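Local coordinates for protein NADPH-quinone reductase (Pediococcus pentosaceus ATCC 25745, PDB 3HA2) that probably transfers electrons from NAD(P)H to quinones through bound FMN, this chain being the flavodoxin-like part of a longer protein, at residues Ser100-Phe108 with Ile139-Tyr147; Met1-Pro10 with Gln51-Tyr62. All blocks are in the same frame, centred on the assembly; numbering follows the deposited sequence.

Contact 1: residues Ser100-Phe108 with Ile139-Tyr147; sequences STGDNGNAF and ILAVHQFLY
The imidazole of H143 carries G105 on one face, with G105 CA 3.4 Å from the ring centroid and almost on the ring normal, a CH-pi contact. Glycine suits the spot, since a beta carbon there would run into the ring. F108 approaches obliquely, its plane turned 27° but slid until the rings barely overlap; G105 O lies in plane at the phenyl edge. I118 of helix 118-121 packs against the side chains of both F108 and H143.

Next to these groups two parallel strands end together: T101 N donates to V142 O (2.8 Å) and Q144 N to T101 O (2.8 Å). Branched V142 shares a sheet face with S100 and packs on L156 of helix 150-165.

Beyond the strand, the extended chain of Q144 (chi2 -180°) carries its amide to the opposing turn. Q144 NE2 donates to G102 O (3.0 Å), which lies in the amide plane, though the donor sits above the carbonyl plane. Water 2 donates to Q144 OE1 (2.6 Å) and accepts from N104 ND2 (2.9 Å), while N104 OD1 takes N106 N (2.8 Å) in an Asx turn. Were the glutamine replaced by an alanine, G102 O would probably lose this donor and water 2 one of its partners, leaving the turn freer to shift.

Backbone bonds thus hand over to amides and water where the strands stop, fixing a partly exposed turn at the C-terminal edge of the sheet.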
loop_
_atom_site.group_PDB
_atom_site.type_symbol
_atom_site.label_atom_id
_atom_site.label_comp_id
_atom_site.label_asym_id
_atom_site.label_seq_id
_atom_site.Cartn_x
_atom_site.Cartn_y
_atom_site.Cartn_z
ATOM N N SER A 100 9.346 6.751 7.690
ATOM C CA SER A 100 9.662 6.774 9.109
ATOM C C SER A 100 8.881 5.679 9.831
ATOM O O SER A 100 7.754 5.327 9.425
ATOM C CB SER A 100 9.419 8.171 9.697
ATOM O OG SER A 100 8.065 8.521 9.572
ATOM N N THR A 101 9.507 5.092 10.849
ATOM C CA THR A 101 8.869 4.032 11.625
ATOM C C THR A 101 9.096 4.312 13.116
ATOM O O THR A 101 10.059 4.949 13.470
ATOM C CB THR A 101 9.433 2.610 11.291
ATOM O OG1 THR A 101 10.617 2.361 12.057
ATOM C CG2 THR A 101 9.755 2.444 9.820
ATOM N N GLY A 102 8.181 3.850 13.961
ATOM C CA GLY A 102 8.358 3.879 15.407
ATOM C C GLY A 102 9.043 2.613 15.921
ATOM O O GLY A 102 9.226 2.450 17.129
ATOM N N ASP A 103 9.403 1.711 15.008
ATOM C CA ASP A 103 10.096 0.469 15.363
ATOM C C ASP A 103 11.588 0.583 15.121
ATOM O O ASP A 103 12.026 1.307 14.223
ATOM C CB ASP A 103 9.556 -0.698 14.522
ATOM C CG ASP A 103 8.066 -0.891 14.685
ATOM O OD1 ASP A 103 7.613 -1.089 15.832
ATOM O OD2 ASP A 103 7.346 -0.843 13.665
ATOM N N ASN A 104 12.369 -0.149 15.916
ATOM C CA ASN A 104 13.800 -0.238 15.702
ATOM C C ASN A 104 14.079 -0.790 14.305
ATOM O O ASN A 104 13.390 -1.699 13.843
ATOM C CB ASN A 104 14.456 -1.122 16.764
ATOM C CG ASN A 104 15.958 -0.986 16.777
ATOM O OD1 ASN A 104 16.639 -1.452 15.871
ATOM N ND2 ASN A 104 16.496 -0.336 17.816
ATOM N N GLY A 105 15.092 -0.241 13.641
ATOM C CA GLY A 105 15.454 -0.695 12.303
ATOM C C GLY A 105 15.808 -2.172 12.299
ATOM O O GLY A 105 15.593 -2.851 11.323
ATOM N N ASN A 106 16.335 -2.672 13.411
ATOM C CA ASN A 106 16.773 -4.071 13.461
ATOM C C ASN A 106 15.638 -5.103 13.452
ATOM O O ASN A 106 15.903 -6.281 13.267
ATOM C CB ASN A 106 17.720 -4.307 14.631
ATOM C CG ASN A 106 19.085 -3.646 14.413
ATOM O OD1 ASN A 106 19.584 -3.558 13.279
ATOM N ND2 ASN A 106 19.684 -3.170 15.492
ATOM N N ALA A 107 14.380 -4.666 13.607
ATOM C CA ALA A 107 13.241 -5.592 13.523
ATOM C C ALA A 107 12.944 -6.004 12.073
ATOM O O ALA A 107 12.311 -7.049 11.826
ATOM C CB ALA A 107 12.003 -4.941 14.134
ATOM N N PHE A 108 13.404 -5.186 11.122
ATOM C CA PHE A 108 13.075 -5.361 9.707
ATOM C C PHE A 108 14.159 -6.146 8.970
ATOM O O PHE A 108 14.928 -5.597 8.188
ATOM C CB PHE A 108 12.841 -4.009 9.030
ATOM C CG PHE A 108 11.652 -3.269 9.560
ATOM C CD1 PHE A 108 10.374 -3.587 9.119
ATOM C CD2 PHE A 108 11.814 -2.253 10.517
ATOM C CE1 PHE A 108 9.256 -2.894 9.611
ATOM C CE2 PHE A 108 10.697 -1.567 11.035
ATOM C CZ PHE A 108 9.420 -1.890 10.578
ATOM N N ILE A 139 16.318 3.729 -0.516
ATOM C CA ILE A 139 15.333 4.261 0.437
ATOM C C ILE A 139 16.006 4.903 1.647
ATOM O O ILE A 139 16.973 4.365 2.170
ATOM C CB ILE A 139 14.457 3.102 0.929
ATOM C CG1 ILE A 139 13.765 2.427 -0.279
ATOM C CG2 ILE A 139 13.444 3.565 2.010
ATOM C CD1 ILE A 139 13.391 0.964 -0.048
ATOM N N LEU A 140 15.492 6.051 2.095
ATOM C CA LEU A 140 15.985 6.638 3.352
ATOM C C LEU A 140 15.011 6.218 4.454
ATOM O O LEU A 140 13.935 6.798 4.579
ATOM C CB LEU A 140 16.119 8.175 3.256
ATOM C CG LEU A 140 16.663 8.845 4.532
ATOM C CD1 LEU A 140 17.976 8.221 4.941
ATOM C CD2 LEU A 140 16.852 10.322 4.287
ATOM N N ALA A 141 15.382 5.194 5.222
ATOM C CA ALA A 141 14.526 4.727 6.330
ATOM C C ALA A 141 14.900 5.469 7.609
ATOM O O ALA A 141 16.092 5.609 7.935
ATOM C CB ALA A 141 14.634 3.200 6.511
ATOM N N VAL A 142 13.881 5.961 8.310
ATOM C CA VAL A 142 14.067 6.793 9.495
ATOM C C VAL A 142 13.379 6.076 10.655
ATOM O O VAL A 142 12.160 6.105 10.769
ATOM C CB VAL A 142 13.463 8.202 9.273
ATOM C CG1 VAL A 142 13.595 9.074 10.519
ATOM C CG2 VAL A 142 14.122 8.889 8.064
ATOM N N HIS A 143 14.176 5.464 11.528
ATOM C CA HIS A 143 13.644 4.623 12.594
ATOM C C HIS A 143 13.740 5.307 13.964
ATOM O O HIS A 143 14.836 5.601 14.435
ATOM C CB HIS A 143 14.391 3.298 12.631
ATOM C CG HIS A 143 14.202 2.454 11.413
ATOM N ND1 HIS A 143 15.206 2.244 10.493
ATOM C CD2 HIS A 143 13.139 1.743 10.979
ATOM C CE1 HIS A 143 14.768 1.445 9.539
ATOM N NE2 HIS A 143 13.520 1.120 9.812
ATOM N N GLN A 144 12.580 5.577 14.566
ATOM C CA GLN A 144 12.477 6.137 15.940
ATOM C C GLN A 144 13.167 7.491 16.061
ATOM O O GLN A 144 13.890 7.761 17.029
ATOM C CB GLN A 144 12.994 5.144 16.985
ATOM C CG GLN A 144 12.207 3.820 16.996
ATOM C CD GLN A 144 12.705 2.813 18.033
ATOM O OE1 GLN A 144 13.890 2.742 18.352
ATOM N NE2 GLN A 144 11.778 2.026 18.566
ATOM N N PHE A 145 12.914 8.357 15.080
ATOM C CA PHE A 145 13.631 9.622 15.004
ATOM C C PHE A 145 13.612 10.398 16.312
ATOM O O PHE A 145 14.641 10.924 16.733
ATOM C CB PHE A 145 13.092 10.522 13.898
ATOM C CG PHE A 145 13.801 11.837 13.817
ATOM C CD1 PHE A 145 14.999 11.955 13.112
ATOM C CD2 PHE A 145 13.302 12.948 14.476
ATOM C CE1 PHE A 145 15.670 13.180 13.050
ATOM C CE2 PHE A 145 13.979 14.168 14.439
ATOM C CZ PHE A 145 15.169 14.279 13.722
ATOM N N LEU A 146 12.445 10.480 16.940
ATOM C CA LEU A 146 12.307 11.310 18.150
ATOM C C LEU A 146 13.042 10.747 19.358
ATOM O O LEU A 146 13.284 11.480 20.311
ATOM C CB LEU A 146 10.829 11.531 18.516
ATOM C CG LEU A 146 10.019 12.465 17.617
ATOM C CD1 LEU A 146 8.570 12.445 18.082
ATOM C CD2 LEU A 146 10.581 13.889 17.621
ATOM N N TYR A 147 13.371 9.456 19.305
ATOM C CA TYR A 147 14.068 8.773 20.404
ATOM C C TYR A 147 15.589 8.881 20.287
ATOM O O TYR A 147 16.306 8.678 21.272
ATOM C CB TYR A 147 13.631 7.295 20.502
ATOM C CG TYR A 147 14.396 6.547 21.570
ATOM C CD1 TYR A 147 14.161 6.809 22.921
ATOM C CD2 TYR A 147 15.411 5.635 21.234
ATOM C CE1 TYR A 147 14.884 6.170 23.914
ATOM C CE2 TYR A 147 16.157 4.998 22.230
ATOM C CZ TYR A 147 15.875 5.266 23.563
ATOM O OH TYR A 147 16.600 4.658 24.556
HETATM O O HOH W 1 10.937 7.949 13.070
HETATM O O HOH W 2 15.077 1.085 19.905
#

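Contact 2: residues Met1-Pro10 with Gln51-Tyr62; sequences MQTLIIVAHP and QNDRIILEFPLY
Backbone hydrogen bonds join strand 3-7 to strand 54-60 in parallel, five residue pairs deep, from T3 with R54 to V7 with E58. The bonds are short and regular, as I6 N to I56 O (2.8 Å) illustrates, and A8 N to E58 O closes the series. At the start, Q2 O accepts from both D53 N and R54 N, while Q2 N donates to D53 OD2 (2.9 Å) almost straight, at 174°, using the carboxylate's anti lone pair; aspartate is short enough to reach back to this amide.

Side chains pack on both faces. I6 and L57 run side by side, I6 CG1 to L57 CD2 at 3.8 Å, and both meet W73 of helix 68-77. On this same face L4 CB rests on the amide carbon N52 CG (3.5 Å), a group whose ND2 is tied to L48 O. On the other face T3 CG2 touches I56 CD1 (3.8 Å).

Polar side chains enter the core with partners of their own. E58 is extended, CG anti to its backbone N (chi1 180°), which brings OE1 against I5 CG2 (3.3 Å) and on to the hydroxyl of Y160. The selenium of the selenomethionine at M1 lies over one face of the R54 guanidinium.

Prolines and an aromatic finish the C-terminal end: P10 CG meets Y62 CE2 (3.4 Å), P10 CD lies against P60, and H9 sits beside a bound sulfate, consistent with the anion-binding loop after the first strand in flavodoxin-like folds.

The chemistry is consistent with a firmly held central pair of strands: beta-branched and leucine side chains seal it, R54 is paired with E94, and the Y160 hydroxyl probably helps keep the buried E58 carboxylate in place.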
loop_
_atom_site.group_PDB
_atom_site.type_symbol
_atom_site.label_atom_id
_atom_site.label_comp_id
_atom_site.label_asym_id
_atom_site.label_seq_id
_atom_site.Cartn_x
_atom_site.Cartn_y
_atom_site.Cartn_z
HETATM N N MSE A 1 19.109 20.953 -10.444
HETATM C CA MSE A 1 18.122 19.882 -10.147
HETATM C C MSE A 1 17.097 20.413 -9.178
HETATM O O MSE A 1 17.440 21.004 -8.150
HETATM C CB MSE A 1 18.806 18.669 -9.522
HETATM C CG MSE A 1 17.871 17.485 -9.306
HETATM SE SE MSE A 1 18.650 16.170 -8.111
HETATM C CE MSE A 1 18.860 17.294 -6.527
ATOM N N GLN A 2 15.833 20.190 -9.511
ATOM C CA GLN A 2 14.730 20.607 -8.669
ATOM C C GLN A 2 14.141 19.367 -8.003
ATOM O O GLN A 2 13.920 18.334 -8.661
ATOM C CB GLN A 2 13.660 21.329 -9.504
ATOM C CG GLN A 2 14.194 22.464 -10.395
ATOM C CD GLN A 2 14.798 23.614 -9.603
ATOM O OE1 GLN A 2 14.164 24.152 -8.699
ATOM N NE2 GLN A 2 16.022 24.011 -9.957
ATOM N N THR A 3 13.884 19.479 -6.703
ATOM C CA THR A 3 13.354 18.360 -5.912
ATOM C C THR A 3 12.002 18.711 -5.317
ATOM O O THR A 3 11.812 19.804 -4.776
ATOM C CB THR A 3 14.326 17.998 -4.767
ATOM O OG1 THR A 3 15.605 17.683 -5.317
ATOM C CG2 THR A 3 13.829 16.807 -3.958
ATOM N N LEU A 4 11.066 17.768 -5.437
ATOM C CA LEU A 4 9.742 17.904 -4.869
ATOM C C LEU A 4 9.601 16.883 -3.752
ATOM O O LEU A 4 9.770 15.681 -3.977
ATOM C CB LEU A 4 8.674 17.617 -5.956
ATOM C CG LEU A 4 7.201 17.649 -5.534
ATOM C CD1 LEU A 4 6.791 19.030 -4.977
ATOM C CD2 LEU A 4 6.307 17.251 -6.716
ATOM N N ILE A 5 9.285 17.361 -2.551
ATOM C CA ILE A 5 9.056 16.470 -1.421
ATOM C C ILE A 5 7.557 16.422 -1.122
ATOM O O ILE A 5 6.969 17.411 -0.675
ATOM C CB ILE A 5 9.876 16.887 -0.191
ATOM C CG1 ILE A 5 11.368 17.019 -0.565
ATOM C CG2 ILE A 5 9.704 15.855 0.949
ATOM C CD1 ILE A 5 12.189 17.607 0.559
ATOM N N ILE A 6 6.956 15.264 -1.400
ATOM C CA ILE A 6 5.538 15.012 -1.117
ATOM C C ILE A 6 5.436 14.517 0.320
ATOM O O ILE A 6 5.847 13.390 0.634
ATOM C CB ILE A 6 4.941 13.912 -2.032
ATOM C CG1 ILE A 6 5.168 14.223 -3.520
ATOM C CG2 ILE A 6 3.438 13.712 -1.716
ATOM C CD1 ILE A 6 4.600 15.557 -3.971
ATOM N N VAL A 7 4.919 15.379 1.179
ATOM C CA VAL A 7 4.884 15.121 2.614
ATOM C C VAL A 7 3.511 14.577 2.949
ATOM O O VAL A 7 2.528 15.328 3.013
ATOM C CB VAL A 7 5.197 16.400 3.418
ATOM C CG1 VAL A 7 5.180 16.133 4.933
ATOM C CG2 VAL A 7 6.545 16.949 3.000
ATOM N N ALA A 8 3.453 13.263 3.138
ATOM C CA ALA A 8 2.192 12.562 3.326
ATOM C C ALA A 8 2.044 12.068 4.751
ATOM O O ALA A 8 1.750 10.900 4.973
ATOM C CB ALA A 8 2.063 11.397 2.339
ATOM N N HIS A 9 2.305 12.937 5.718
ATOM C CA HIS A 9 1.970 12.614 7.102
ATOM C C HIS A 9 0.506 12.992 7.272
ATOM O O HIS A 9 0.131 14.123 6.946
ATOM C CB HIS A 9 2.850 13.368 8.080
ATOM C CG HIS A 9 2.673 12.926 9.497
ATOM N ND1 HIS A 9 3.624 12.188 10.168
ATOM C CD2 HIS A 9 1.650 13.106 10.366
ATOM C CE1 HIS A 9 3.195 11.935 11.393
ATOM N NE2 HIS A 9 2.004 12.487 11.543
ATOM N N PRO A 10 -0.334 12.045 7.749
ATOM C CA PRO A 10 -1.788 12.236 7.782
ATOM C C PRO A 10 -2.270 13.228 8.834
ATOM O O PRO A 10 -3.401 13.705 8.748
ATOM C CB PRO A 10 -2.323 10.840 8.123
ATOM C CG PRO A 10 -1.178 9.920 7.971
ATOM C CD PRO A 10 0.035 10.723 8.281
ATOM N N GLN A 51 7.490 19.745 -13.068
ATOM C CA GLN A 51 8.449 20.823 -12.818
ATOM C C GLN A 51 9.655 20.353 -11.997
ATOM O O GLN A 51 10.568 21.134 -11.734
ATOM C CB GLN A 51 7.764 21.967 -12.063
ATOM C CG GLN A 51 6.709 22.725 -12.862
ATOM C CD GLN A 51 5.908 23.690 -11.997
ATOM O OE1 GLN A 51 4.677 23.708 -12.045
ATOM N NE2 GLN A 51 6.602 24.490 -11.195
ATOM N N ASN A 52 9.645 19.099 -11.558
ATOM C CA ASN A 52 10.725 18.612 -10.691
ATOM C C ASN A 52 11.425 17.389 -11.256
ATOM O O ASN A 52 10.833 16.646 -12.040
ATOM C CB ASN A 52 10.227 18.383 -9.258
ATOM C CG ASN A 52 9.940 19.689 -8.535
ATOM O OD1 ASN A 52 10.798 20.205 -7.812
ATOM N ND2 ASN A 52 8.755 20.254 -8.759
ATOM N N ASP A 53 12.693 17.207 -10.871
ATOM C CA ASP A 53 13.551 16.129 -11.372
ATOM C C ASP A 53 13.651 14.970 -10.392
ATOM O O ASP A 53 13.775 13.820 -10.791
ATOM C CB ASP A 53 14.971 16.660 -11.627
ATOM C CG ASP A 53 14.982 17.859 -12.539
ATOM O OD1 ASP A 53 14.574 17.695 -13.709
ATOM O OD2 ASP A 53 15.389 18.961 -12.091
ATOM N N ARG A 54 13.627 15.278 -9.107
ATOM C CA ARG A 54 13.673 14.243 -8.086
ATOM C C ARG A 54 12.423 14.380 -7.226
ATOM O O ARG A 54 12.135 15.452 -6.703
ATOM C CB ARG A 54 14.929 14.381 -7.217
ATOM C CG ARG A 54 15.006 13.357 -6.096
ATOM C CD ARG A 54 16.338 13.471 -5.334
ATOM N NE ARG A 54 17.471 13.139 -6.194
ATOM C CZ ARG A 54 18.746 13.353 -5.875
ATOM N NH1 ARG A 54 19.069 13.911 -4.709
ATOM N NH2 ARG A 54 19.704 13.025 -6.738
ATOM N N ILE A 55 11.688 13.283 -7.102
ATOM C CA ILE A 55 10.424 13.263 -6.397
ATOM C C ILE A 55 10.630 12.358 -5.196
ATOM O O ILE A 55 10.964 11.179 -5.348
ATOM C CB ILE A 55 9.255 12.684 -7.269
ATOM C CG1 ILE A 55 9.266 13.201 -8.737
ATOM C CG2 ILE A 55 7.906 12.905 -6.576
ATOM C CD1 ILE A 55 9.183 14.726 -8.921
ATOM N N ILE A 56 10.445 12.919 -4.011
ATOM C CA ILE A 56 10.609 12.158 -2.789
ATOM C C ILE A 56 9.258 12.006 -2.103
ATOM O O ILE A 56 8.544 12.986 -1.891
ATOM C CB ILE A 56 11.632 12.837 -1.872
ATOM C CG1 ILE A 56 13.034 12.693 -2.480
ATOM C CG2 ILE A 56 11.550 12.279 -0.459
ATOM C CD1 ILE A 56 14.081 13.619 -1.867
ATOM N N LEU A 57 8.898 10.777 -1.776
ATOM C CA LEU A 57 7.667 10.567 -1.021
ATOM C C LEU A 57 8.057 10.342 0.418
ATOM O O LEU A 57 8.833 9.429 0.729
ATOM C CB LEU A 57 6.905 9.358 -1.535
ATOM C CG LEU A 57 6.687 9.312 -3.050
ATOM C CD1 LEU A 57 5.875 8.036 -3.367
ATOM C CD2 LEU A 57 6.011 10.568 -3.605
ATOM N N GLU A 58 7.509 11.183 1.286
ATOM C CA GLU A 58 7.900 11.237 2.696
ATOM C C GLU A 58 6.689 10.912 3.579
ATOM O O GLU A 58 5.703 11.685 3.650
ATOM C CB GLU A 58 8.454 12.634 3.006
ATOM C CG GLU A 58 8.886 12.832 4.437
ATOM C CD GLU A 58 9.833 13.989 4.607
ATOM O OE1 GLU A 58 10.613 14.294 3.671
ATOM O OE2 GLU A 58 9.806 14.591 5.701
ATOM N N PHE A 59 6.757 9.777 4.271
ATOM C CA PHE A 59 5.590 9.306 5.016
ATOM C C PHE A 59 5.947 8.368 6.170
ATOM O O PHE A 59 7.015 7.754 6.162
ATOM C CB PHE A 59 4.628 8.598 4.044
ATOM C CG PHE A 59 5.252 7.423 3.285
ATOM C CD1 PHE A 59 5.890 7.606 2.048
ATOM C CD2 PHE A 59 5.202 6.135 3.819
ATOM C CE1 PHE A 59 6.470 6.520 1.359
ATOM C CE2 PHE A 59 5.770 5.042 3.132
ATOM C CZ PHE A 59 6.401 5.238 1.898
ATOM N N PRO A 60 5.042 8.244 7.153
ATOM C CA PRO A 60 5.197 7.229 8.202
ATOM C C PRO A 60 4.693 5.871 7.735
ATOM O O PRO A 60 3.744 5.775 6.949
ATOM C CB PRO A 60 4.330 7.773 9.330
ATOM C CG PRO A 60 3.226 8.500 8.629
ATOM C CD PRO A 60 3.849 9.088 7.370
ATOM N N LEU A 61 5.326 4.818 8.221
ATOM C CA LEU A 61 4.931 3.475 7.841
ATOM C C LEU A 61 3.696 3.083 8.687
ATOM O O LEU A 61 3.746 3.080 9.927
ATOM C CB LEU A 61 6.110 2.528 8.080
ATOM C CG LEU A 61 6.003 1.111 7.544
ATOM C CD1 LEU A 61 6.180 1.131 6.029
ATOM C CD2 LEU A 61 7.020 0.177 8.222
ATOM N N TYR A 62 2.583 2.816 8.014
ATOM C CA TYR A 62 1.340 2.426 8.685
ATOM C C TYR A 62 1.018 1.016 8.197
ATOM O O TYR A 62 0.805 0.815 6.998
ATOM C CB TYR A 62 0.204 3.369 8.271
ATOM C CG TYR A 62 0.174 4.720 8.967
ATOM C CD1 TYR A 62 1.202 5.113 9.813
ATOM C CD2 TYR A 62 -0.893 5.599 8.773
ATOM C CE1 TYR A 62 1.191 6.332 10.457
ATOM C CE2 TYR A 62 -0.916 6.834 9.425
ATOM C CZ TYR A 62 0.144 7.187 10.252
ATOM O OH TYR A 62 0.176 8.398 10.907
#

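In the fold
Both contacts belong to one five-stranded parallel sheet, and strand 94-101, which supplies contact 1, is the direct neighbour of strand 54-60 from contact 2. They touch there: S100 O lies 2.8 Å from L61 N and S100 N 3.0 Å from F59 O, probable hydrogen bonds. Contact 2 is the buried centre, dominated by aliphatic side chains and long runs of backbone bonding; contact 1 lies at the outer edge, partly exposed, where the last bonds of the strand pairing give way to glycine, amides, rings and waters. The centres of contacts 1 and 2 are about 18 Å apart. The second subunit reaches contact 2, where its K71 bonds Y62 O, but leaves contact 1 untouched.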